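Local coordinates for aminoacyl-tRNA synthetase-interacting multifunctional protein p43 (Plasmodium vivax, PDB 6IPA) that probably binds tRNA through its C-terminal EMAP II-like domain, with an OB-type fold, and is thought to associate with aminoacyl-tRNA synthetases, at residues 47-53 with 95-101; 130-136 with 189-195; 117-123 with 198-204. All coordinates share one frame; numbering follows the deposited sequence.

Contact 1: residues 47-53 with 95-101; sequences NIIVGYV and HKYVLVL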
loop_
_atom_site.group_PDB
_atom_site.type_symbol
_atom_site.label_atom_id
_atom_site.label_comp_id
_atom_site.label_asym_id
_atom_site.label_seq_id
_atom_site.Cartn_x
_atom_site.Cartn_y
_atom_site.Cartn_z
ATOM N N ASN A 47 -8.609 1.610 -4.412
ATOM C CA ASN A 47 -7.686 2.434 -5.254
ATOM C C ASN A 47 -6.306 2.326 -4.778
ATOM O O ASN A 47 -5.934 3.106 -3.948
ATOM C CB ASN A 47 -8.022 3.903 -5.115
ATOM C CG ASN A 47 -7.322 4.743 -6.108
ATOM O OD1 ASN A 47 -6.969 4.295 -7.198
ATOM N ND2 ASN A 47 -7.156 5.999 -5.772
ATOM N N ILE A 48 -5.548 1.361 -5.296
ATOM C CA ILE A 48 -4.163 1.108 -4.945
ATOM C C ILE A 48 -3.228 1.771 -5.961
ATOM O O ILE A 48 -3.227 1.421 -7.132
ATOM C CB ILE A 48 -3.898 -0.414 -4.925
ATOM C CG1 ILE A 48 -4.618 -1.062 -3.733
ATOM C CG2 ILE A 48 -2.407 -0.695 -4.796
ATOM C CD1 ILE A 48 -4.735 -2.573 -3.827
ATOM N N ILE A 49 -2.414 2.715 -5.527
ATOM C CA ILE A 49 -1.612 3.499 -6.461
ATOM C C ILE A 49 -0.132 3.566 -6.039
ATOM O O ILE A 49 0.192 3.431 -4.865
ATOM C CB ILE A 49 -2.201 4.893 -6.608
ATOM C CG1 ILE A 49 -2.279 5.570 -5.274
ATOM C CG2 ILE A 49 -3.622 4.823 -7.192
ATOM C CD1 ILE A 49 -2.746 7.004 -5.367
ATOM N N VAL A 50 0.749 3.777 -7.009
ATOM C CA VAL A 50 2.157 3.857 -6.755
ATOM C C VAL A 50 2.522 5.255 -6.327
ATOM O O VAL A 50 2.110 6.238 -6.951
ATOM C CB VAL A 50 3.009 3.488 -7.953
ATOM C CG1 VAL A 50 2.510 2.202 -8.589
ATOM C CG2 VAL A 50 2.972 4.572 -8.978
ATOM N N GLY A 51 3.273 5.315 -5.237
ATOM C CA GLY A 51 3.904 6.551 -4.818
ATOM C C GLY A 51 5.411 6.424 -4.623
ATOM O O GLY A 51 5.958 5.335 -4.488
ATOM N N TYR A 52 6.071 7.563 -4.626
ATOM C CA TYR A 52 7.514 7.687 -4.339
ATOM C C TYR A 52 7.644 8.233 -2.947
ATOM O O TYR A 52 7.124 9.320 -2.664
ATOM C CB TYR A 52 8.127 8.717 -5.263
ATOM C CG TYR A 52 9.620 8.848 -5.169
ATOM C CD1 TYR A 52 10.442 7.740 -5.319
ATOM C CD2 TYR A 52 10.226 10.092 -4.974
ATOM C CE1 TYR A 52 11.822 7.856 -5.251
ATOM C CE2 TYR A 52 11.597 10.223 -4.938
ATOM C CZ TYR A 52 12.392 9.095 -5.071
ATOM O OH TYR A 52 13.757 9.161 -4.989
ATOM N N VAL A 53 8.334 7.481 -2.080
ATOM C CA VAL A 53 8.584 7.930 -0.709
ATOM C C VAL A 53 9.633 9.066 -0.706
ATOM O O VAL A 53 10.829 8.821 -0.877
ATOM C CB VAL A 53 9.091 6.757 0.160
ATOM C CG1 VAL A 53 9.371 7.237 1.556
ATOM C CG2 VAL A 53 8.075 5.595 0.171
ATOM N N HIS A 95 13.009 6.975 -0.636
ATOM C CA HIS A 95 13.226 6.963 -2.080
ATOM C C HIS A 95 12.839 5.650 -2.781
ATOM O O HIS A 95 13.276 5.369 -3.880
ATOM C CB HIS A 95 14.661 7.399 -2.395
ATOM C CG HIS A 95 14.891 8.851 -2.116
ATOM N ND1 HIS A 95 16.151 9.409 -1.981
ATOM C CD2 HIS A 95 14.005 9.864 -1.918
ATOM C CE1 HIS A 95 16.028 10.695 -1.723
ATOM N NE2 HIS A 95 14.740 11.004 -1.688
ATOM N N LYS A 96 11.968 4.875 -2.146
ATOM C CA LYS A 96 11.314 3.738 -2.807
ATOM C C LYS A 96 10.000 4.173 -3.463
ATOM O O LYS A 96 9.371 5.180 -3.076
ATOM C CB LYS A 96 11.014 2.612 -1.815
ATOM C CG LYS A 96 12.231 2.007 -1.153
ATOM C CD LYS A 96 13.161 1.333 -2.134
ATOM C CE LYS A 96 14.449 0.943 -1.412
ATOM N NZ LYS A 96 14.196 0.079 -0.203
ATOM N N TYR A 97 9.627 3.381 -4.461
ATOM C CA TYR A 97 8.328 3.426 -5.131
ATOM C C TYR A 97 7.476 2.407 -4.395
ATOM O O TYR A 97 7.820 1.224 -4.353
ATOM C CB TYR A 97 8.464 3.092 -6.654
ATOM C CG TYR A 97 8.955 4.271 -7.476
ATOM C CD1 TYR A 97 8.071 5.200 -7.997
ATOM C CD2 TYR A 97 10.308 4.474 -7.698
ATOM C CE1 TYR A 97 8.520 6.292 -8.733
ATOM C CE2 TYR A 97 10.774 5.558 -8.412
ATOM C CZ TYR A 97 9.874 6.468 -8.926
ATOM O OH TYR A 97 10.342 7.533 -9.660
ATOM N N VAL A 98 6.371 2.853 -3.796
ATOM C CA VAL A 98 5.585 1.940 -2.967
ATOM C C VAL A 98 4.177 1.899 -3.509
ATOM O O VAL A 98 3.845 2.678 -4.432
ATOM C CB VAL A 98 5.618 2.337 -1.493
ATOM C CG1 VAL A 98 7.028 2.205 -0.975
ATOM C CG2 VAL A 98 5.131 3.762 -1.296
ATOM N N LEU A 99 3.387 0.953 -2.970
ATOM C CA LEU A 99 1.963 0.813 -3.304
ATOM C C LEU A 99 1.096 1.357 -2.212
ATOM O O LEU A 99 1.040 0.802 -1.125
ATOM C CB LEU A 99 1.609 -0.641 -3.531
ATOM C CG LEU A 99 2.338 -1.266 -4.745
ATOM C CD1 LEU A 99 1.498 -2.426 -5.301
ATOM C CD2 LEU A 99 2.662 -0.287 -5.873
ATOM N N VAL A 100 0.419 2.457 -2.503
ATOM C CA VAL A 100 -0.450 3.095 -1.511
ATOM C C VAL A 100 -1.909 2.794 -1.775
ATOM O O VAL A 100 -2.386 3.073 -2.876
ATOM C CB VAL A 100 -0.260 4.640 -1.535
ATOM C CG1 VAL A 100 -1.164 5.308 -0.515
ATOM C CG2 VAL A 100 1.196 4.986 -1.253
ATOM N N LEU A 101 -2.607 2.257 -0.770
ATOM C CA LEU A 101 -4.086 2.246 -0.715
ATOM C C LEU A 101 -4.578 3.671 -0.453
ATOM O O LEU A 101 -4.764 4.100 0.690
ATOM C CB LEU A 101 -4.628 1.277 0.361
ATOM C CG LEU A 101 -6.153 1.242 0.533
ATOM C CD1 LEU A 101 -6.826 0.891 -0.773
ATOM C CD2 LEU A 101 -6.637 0.232 1.583
#

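Contact 2: residues 130-136 with 189-195; sequences LAPPDGV and SSKGEIT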
loop_
_atom_site.group_PDB
_atom_site.type_symbol
_atom_site.label_atom_id
_atom_site.label_comp_id
_atom_site.label_asym_id
_atom_site.label_seq_id
_atom_site.Cartn_x
_atom_site.Cartn_y
_atom_site.Cartn_z
ATOM N N LEU A 130 5.802 -4.197 -0.807
ATOM C CA LEU A 130 5.451 -4.649 -2.187
ATOM C C LEU A 130 6.125 -3.655 -3.078
ATOM O O LEU A 130 6.229 -2.495 -2.714
ATOM C CB LEU A 130 3.938 -4.670 -2.426
ATOM C CG LEU A 130 3.123 -5.511 -1.432
ATOM C CD1 LEU A 130 1.641 -5.428 -1.751
ATOM C CD2 LEU A 130 3.605 -6.980 -1.368
ATOM N N ALA A 131 6.666 -4.116 -4.185
ATOM C CA ALA A 131 7.456 -3.261 -5.053
ATOM C C ALA A 131 6.962 -3.330 -6.514
ATOM O O ALA A 131 6.735 -4.444 -7.050
ATOM C CB ALA A 131 8.938 -3.659 -4.978
ATOM N N PRO A 132 6.799 -2.151 -7.154
ATOM C CA PRO A 132 6.548 -2.077 -8.595
ATOM C C PRO A 132 7.825 -2.174 -9.298
ATOM O O PRO A 132 8.755 -1.620 -8.825
ATOM C CB PRO A 132 6.025 -0.649 -8.809
ATOM C CG PRO A 132 6.538 0.117 -7.640
ATOM C CD PRO A 132 6.523 -0.864 -6.496
ATOM N N PRO A 133 7.885 -2.864 -10.439
ATOM C CA PRO A 133 9.125 -2.759 -11.189
ATOM C C PRO A 133 9.426 -1.311 -11.505
ATOM O O PRO A 133 8.563 -0.459 -11.413
ATOM C CB PRO A 133 8.837 -3.539 -12.463
ATOM C CG PRO A 133 7.755 -4.484 -12.072
ATOM C CD PRO A 133 6.903 -3.736 -11.099
ATOM N N ASP A 134 10.657 -1.021 -11.846
ATOM C CA ASP A 134 11.054 0.369 -11.990
ATOM C C ASP A 134 10.387 0.881 -13.244
ATOM O O ASP A 134 9.961 0.073 -14.058
ATOM C CB ASP A 134 12.585 0.493 -12.039
ATOM C CG ASP A 134 13.253 0.084 -10.723
ATOM O OD1 ASP A 134 12.885 0.650 -9.668
ATOM O OD2 ASP A 134 14.157 -0.790 -10.769
ATOM N N GLY A 135 10.247 2.200 -13.362
ATOM C CA GLY A 135 9.649 2.847 -14.560
ATOM C C GLY A 135 8.195 3.267 -14.408
ATOM O O GLY A 135 7.630 3.942 -15.251
ATOM N N VAL A 136 7.594 2.859 -13.310
ATOM C CA VAL A 136 6.235 3.204 -12.988
ATOM C C VAL A 136 6.107 4.698 -12.678
ATOM O O VAL A 136 7.077 5.346 -12.397
ATOM C CB VAL A 136 5.803 2.357 -11.805
ATOM C CG1 VAL A 136 5.753 0.882 -12.243
ATOM C CG2 VAL A 136 6.764 2.557 -10.614
ATOM N N SER A 189 1.232 -3.502 -13.017
ATOM C CA SER A 189 1.609 -2.096 -13.131
ATOM C C SER A 189 1.814 -1.877 -14.592
ATOM O O SER A 189 1.699 -2.825 -15.380
ATOM C CB SER A 189 2.954 -1.829 -12.442
ATOM O OG SER A 189 4.021 -2.231 -13.309
ATOM N N SER A 190 2.191 -0.652 -14.948
ATOM C CA SER A 190 2.490 -0.311 -16.338
ATOM C C SER A 190 3.731 -0.994 -16.825
ATOM O O SER A 190 4.002 -0.984 -18.020
ATOM C CB SER A 190 2.634 1.216 -16.539
ATOM O OG SER A 190 3.597 1.843 -15.693
ATOM N N LYS A 191 4.517 -1.567 -15.911
ATOM C CA LYS A 191 5.759 -2.226 -16.302
ATOM C C LYS A 191 5.848 -3.636 -15.776
ATOM O O LYS A 191 6.933 -4.181 -15.694
ATOM C CB LYS A 191 6.944 -1.425 -15.803
ATOM C CG LYS A 191 6.947 0.012 -16.271
ATOM C CD LYS A 191 7.810 0.176 -17.495
ATOM C CE LYS A 191 7.513 1.495 -18.190
ATOM N NZ LYS A 191 8.712 1.978 -18.940
ATOM N N GLY A 192 4.721 -4.230 -15.409
ATOM C CA GLY A 192 4.679 -5.626 -15.037
ATOM C C GLY A 192 4.225 -5.879 -13.610
ATOM O O GLY A 192 3.950 -4.957 -12.841
ATOM N N GLU A 193 4.207 -7.161 -13.269
ATOM C CA GLU A 193 3.677 -7.647 -12.022
ATOM C C GLU A 193 4.388 -7.088 -10.764
ATOM O O GLU A 193 5.578 -6.779 -10.760
ATOM C CB GLU A 193 3.692 -9.181 -12.001
ATOM C CG GLU A 193 5.069 -9.771 -11.663
ATOM C CD GLU A 193 5.254 -11.228 -12.048
ATOM O OE1 GLU A 193 4.330 -12.027 -11.943
ATOM O OE2 GLU A 193 6.366 -11.599 -12.440
ATOM N N ILE A 194 3.605 -6.964 -9.688
ATOM C CA ILE A 194 4.078 -6.408 -8.440
ATOM C C ILE A 194 4.807 -7.535 -7.723
ATOM O O ILE A 194 4.258 -8.649 -7.567
ATOM C CB ILE A 194 2.899 -5.876 -7.588
ATOM C CG1 ILE A 194 2.187 -4.708 -8.292
ATOM C CG2 ILE A 194 3.377 -5.431 -6.210
ATOM C CD1 ILE A 194 3.051 -3.503 -8.610
ATOM N N THR A 195 6.048 -7.247 -7.322
ATOM C CA THR A 195 6.929 -8.228 -6.661
ATOM C C THR A 195 7.093 -7.985 -5.138
ATOM O O THR A 195 6.858 -6.899 -4.602
ATOM C CB THR A 195 8.317 -8.305 -7.373
ATOM O OG1 THR A 195 8.998 -7.017 -7.330
ATOM C CG2 THR A 195 8.111 -8.719 -8.831
#

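Contact 3: residues 117-123 with 198-204; sequences MVLCGSF and LEQGTIS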
loop_
_atom_site.group_PDB
_atom_site.type_symbol
_atom_site.label_atom_id
_atom_site.label_comp_id
_atom_site.label_asym_id
_atom_site.label_seq_id
_atom_site.Cartn_x
_atom_site.Cartn_y
_atom_site.Cartn_z
ATOM N N MET A 117 -2.232 4.185 3.158
ATOM C CA MET A 117 -1.300 3.282 3.865
ATOM C C MET A 117 -0.443 2.512 2.849
ATOM O O MET A 117 -0.841 2.295 1.726
ATOM C CB MET A 117 -2.029 2.329 4.839
ATOM C CG MET A 117 -2.392 0.967 4.258
ATOM S SD MET A 117 -3.583 -0.069 5.162
ATOM C CE MET A 117 -2.596 -0.534 6.592
ATOM N N VAL A 118 0.733 2.073 3.280
ATOM C CA VAL A 118 1.710 1.471 2.397
ATOM C C VAL A 118 1.590 -0.021 2.552
ATOM O O VAL A 118 1.409 -0.504 3.673
ATOM C CB VAL A 118 3.146 1.957 2.694
ATOM C CG1 VAL A 118 4.135 1.191 1.845
ATOM C CG2 VAL A 118 3.254 3.452 2.454
ATOM N N LEU A 119 1.655 -0.736 1.420
ATOM C CA LEU A 119 1.243 -2.134 1.409
ATOM C C LEU A 119 2.486 -3.008 1.519
ATOM O O LEU A 119 3.502 -2.661 0.921
ATOM C CB LEU A 119 0.444 -2.492 0.144
ATOM C CG LEU A 119 -0.943 -1.940 -0.267
ATOM C CD1 LEU A 119 -1.470 -2.340 -1.635
ATOM C CD2 LEU A 119 -1.973 -2.296 0.753
ATOM N N CYS A 120 2.383 -4.124 2.258
ATOM C CA CYS A 120 3.523 -5.022 2.536
ATOM C C CYS A 120 3.171 -6.491 2.563
ATOM O O CYS A 120 2.042 -6.881 2.838
ATOM C CB CYS A 120 4.120 -4.778 3.923
ATOM S SG CYS A 120 4.584 -3.104 4.345
ATOM N N GLY A 121 4.198 -7.286 2.342
ATOM C CA GLY A 121 4.139 -8.713 2.521
ATOM C C GLY A 121 4.677 -9.062 3.891
ATOM O O GLY A 121 5.608 -8.399 4.407
ATOM N N SER A 122 4.053 -10.079 4.486
ATOM C CA SER A 122 4.424 -10.543 5.800
ATOM C C SER A 122 4.519 -12.055 5.814
ATOM O O SER A 122 3.599 -12.752 5.349
ATOM C CB SER A 122 3.391 -10.091 6.814
ATOM O OG SER A 122 3.794 -8.872 7.400
ATOM N N PHE A 123 5.626 -12.567 6.336
ATOM C CA PHE A 123 5.763 -14.027 6.556
ATOM C C PHE A 123 6.627 -14.260 7.784
ATOM O O PHE A 123 7.693 -13.657 7.905
ATOM C CB PHE A 123 6.373 -14.741 5.332
ATOM C CG PHE A 123 6.457 -16.246 5.475
ATOM C CD1 PHE A 123 5.328 -17.047 5.278
ATOM C CD2 PHE A 123 7.673 -16.870 5.784
ATOM C CE1 PHE A 123 5.408 -18.422 5.389
ATOM C CE2 PHE A 123 7.755 -18.251 5.905
ATOM C CZ PHE A 123 6.632 -19.028 5.712
ATOM N N LEU A 198 9.749 -11.679 -0.449
ATOM C CA LEU A 198 9.388 -12.923 0.217
ATOM C C LEU A 198 8.862 -13.907 -0.819
ATOM O O LEU A 198 8.370 -13.500 -1.855
ATOM C CB LEU A 198 8.341 -12.671 1.294
ATOM C CG LEU A 198 8.646 -11.463 2.176
ATOM C CD1 LEU A 198 7.487 -11.157 3.128
ATOM C CD2 LEU A 198 9.988 -11.674 2.896
ATOM N N GLU A 199 8.966 -15.202 -0.537
ATOM C CA GLU A 199 8.551 -16.229 -1.498
ATOM C C GLU A 199 7.040 -16.363 -1.357
ATOM O O GLU A 199 6.314 -16.122 -2.307
ATOM C CB GLU A 199 9.283 -17.579 -1.296
ATOM C CG GLU A 199 10.816 -17.519 -1.011
ATOM C CD GLU A 199 11.698 -17.106 -2.204
ATOM O OE1 GLU A 199 11.169 -16.672 -3.261
ATOM O OE2 GLU A 199 12.943 -17.206 -2.079
ATOM N N GLN A 200 6.590 -16.698 -0.152
ATOM C CA GLN A 200 5.171 -16.708 0.224
ATOM C C GLN A 200 4.912 -15.555 1.202
ATOM O O GLN A 200 5.862 -14.872 1.597
ATOM C CB GLN A 200 4.792 -18.046 0.867
ATOM C CG GLN A 200 4.978 -19.258 -0.048
ATOM C CD GLN A 200 4.095 -19.208 -1.305
ATOM O OE1 GLN A 200 2.971 -18.653 -1.285
ATOM N NE2 GLN A 200 4.603 -19.783 -2.412
ATOM N N GLY A 201 3.640 -15.315 1.564
ATOM C CA GLY A 201 3.289 -14.210 2.491
ATOM C C GLY A 201 1.867 -13.661 2.385
ATOM O O GLY A 201 1.167 -13.973 1.445
ATOM N N THR A 202 1.467 -12.856 3.372
ATOM C CA THR A 202 0.168 -12.191 3.442
ATOM C C THR A 202 0.279 -10.664 3.426
ATOM O O THR A 202 1.230 -10.101 3.933
ATOM C CB THR A 202 -0.560 -12.606 4.723
ATOM O OG1 THR A 202 0.255 -12.300 5.869
ATOM C CG2 THR A 202 -0.833 -14.089 4.696
ATOM N N ILE A 203 -0.742 -9.990 2.909
ATOM C CA ILE A 203 -0.635 -8.590 2.526
ATOM C C ILE A 203 -1.370 -7.763 3.534
ATOM O O ILE A 203 -2.519 -8.043 3.850
ATOM C CB ILE A 203 -1.207 -8.357 1.108
ATOM C CG1 ILE A 203 -0.241 -8.902 0.072
ATOM C CG2 ILE A 203 -1.514 -6.881 0.827
ATOM C CD1 ILE A 203 -0.770 -8.918 -1.339
ATOM N N SER A 204 -0.703 -6.738 4.032
ATOM C CA SER A 204 -1.292 -5.814 4.947
ATOM C C SER A 204 -0.857 -4.411 4.549
ATOM O O SER A 204 -0.168 -4.274 3.536
ATOM C CB SER A 204 -0.839 -6.141 6.358
ATOM O OG SER A 204 0.580 -5.981 6.506
ATOM O OXT SER A 204 -1.179 -3.406 5.206
HETATM O O HOH W 1 1.952 -14.386 7.131
#

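Contact 1: residues 47-53 with 95-101
The Tyr52 side chain lies against Tyr97 and the loop residues His95 and Lys96. From CB, which points to the same side of the sheet as Val50 and Tyr97, chi1 of -174° puts CG anti to the backbone N, and the ring at the end swings over toward 95-97. CD1 comes first, 3.6 Å from Lys96 O, and stands over one face of the Tyr97 ring, off-centre toward its rim. Next along, CE1 comes to 3.2 Å from His95 O, and CZ packs at 3.6 Å against His95 CD2. At the tip, Tyr52 OH ends 3.1 Å from His95 CG. The Tyr52 and His95 planes are almost parallel, 3° apart, yet slid so far that the rings barely overlap; Tyr97 completes the aromatic cluster.

Behind it runs the antiparallel pairing of strand 48-53 with strand 97-101, the first and fourth strands of an OB-type barrel, consistent with the tRNA-binding family. Ile49 and Val100 exchange two backbone hydrogen bonds, as do Gly51 and Val98, while Val53 N gives a nearly straight bond to Lys96 O (2.7 Å). Side chains alternate between two faces. On the face of Tyr52, Val50 CG1 meets Leu99 CD2 at 3.7 Å, and farther along Ile48 CG1 approaches Leu101 CD1. Val53 CG2 touches Val98 CG1, the two side chains crossing at about a right angle, with Ile70 of strand 66-71 packed against both residues.

Contact 2: residues 130-136 with 189-195
Ala131 O takes two donors from Thr195: the backbone N at 2.9 Å, and a weak bond from the hydroxyl OG1 at 3.4 Å. The hydroxyl can reach because chi1 of 61° sets OG1 between the backbone N and the carbonyl carbon of its own residue. In return Ala131 N donates to Thr195 O at 2.8 Å, which makes the single antiparallel bridge between the two segments.

Beyond the bridge the contact turns apolar. Ile194 uses both branches: CG2 lies against Leu130 CB, while CD1 bends round to sit 3.8 Å from Pro132 CA. The ring of Pro133 wedges into the opposing backbone, its CD 3.3 Å from Glu193 O and its CG also near Lys191 O. The long aliphatic part of Lys191, bent at chi2, runs alongside the type II turn from Pro133 to Val136; its CG passes 3.7 Å from Asp134 O and its CE lies near Gly135 O.

Facing Pro133 and Val136, the type I turn from Ser189 to Gly192 is braced by a hydroxyl as well as by its backbone. Ser189 OG accepts from Lys191 N at 2.7 Å, an ST turn, and donates at 2.8 Å to Gly192 O, in the carbonyl plane on a lone pair. Gly192 O also receives Ser189 N, so two donors grip it. Val136 CG1 packs against this same hydroxyl.

Segment 189-195 spans the reversal from strand 185-189 into the short strand 192-193, and segment 130-136 lies in the loop between strands 126-129 and 143-144. Between them, Pro132 and Ile194 both press on Leu99 of strand 97-101, while Leu130 and Ile194 rest on Trp187.

Contact 3: residues 117-123 with 198-204
The terminal carboxylate of Ser204, a flat group, meets Cys120 and Met117 through its two oxygens. Ser204 O accepts Cys120 N at 2.9 Å, the donor tilted 29° from the carboxylate plane. The second oxygen, OXT, meets the methyl CE of Met117 at 3.5 Å, brought there by the bend of that side chain at chi3. Leu119 also leans on the carboxylate, its CB and CD2 both near Ser204 O. The other flat group, the Phe123 ring, is at the far end of the paired segments. Phe123 CB points toward the partner, 3.8 Å from Gln200 O, and with CG anti to the backbone N (chi1 -177°) the ring has Gln200 O and Gly201 N lying obliquely to it.

Ser204 N answers with a bond to Cys120 O (3.0 Å), so the last residue of the chain is held through its N and its O. Two residues along, Ser122 and Thr202 repeat the exchange in a hydrogen-bonded antiparallel pair. Thr202 N donates to Ser122 O, which also accepts from a water 2.9 Å away; the same water lies 3.0 Å from Thr202 OG1. From the chain before strand 201-203, Leu198 sends CD1 over the backbone of Gly121, 3.6 Å from Gly121 O.

Topologically, strand 201-203 slots between strands 120-123 and 173-176. The C-terminal strand thereby joins the hairpin of 120-123 with 126-129 to the later part of the chain, an antiparallel addition beside the barrel consistent with an EMAP II-like domain.

Overall arrangement
Contact 1 is the buried one, a regular strand pair of the barrel with branched aliphatic side chains and an aromatic cluster at one end. Contacts 2 and 3 are partly buried. Contact 1 has the most backbone bonds, six; contact 3 has four, running up to the chain terminus, and contact 2 two, with prolines and turns making up the rest. Segment 117-123 links them, since Leu119 N probably bonds to Leu99 O of contact 1 and Leu119 O to Leu130 N of contact 2. Contacts 2 and 3 also reach the same curled sheet. Trp187 of strand 185-189 is a shared centre, touched by Ile48 and Leu99, by Leu130 and Ile194, and by Leu119 and Ile203.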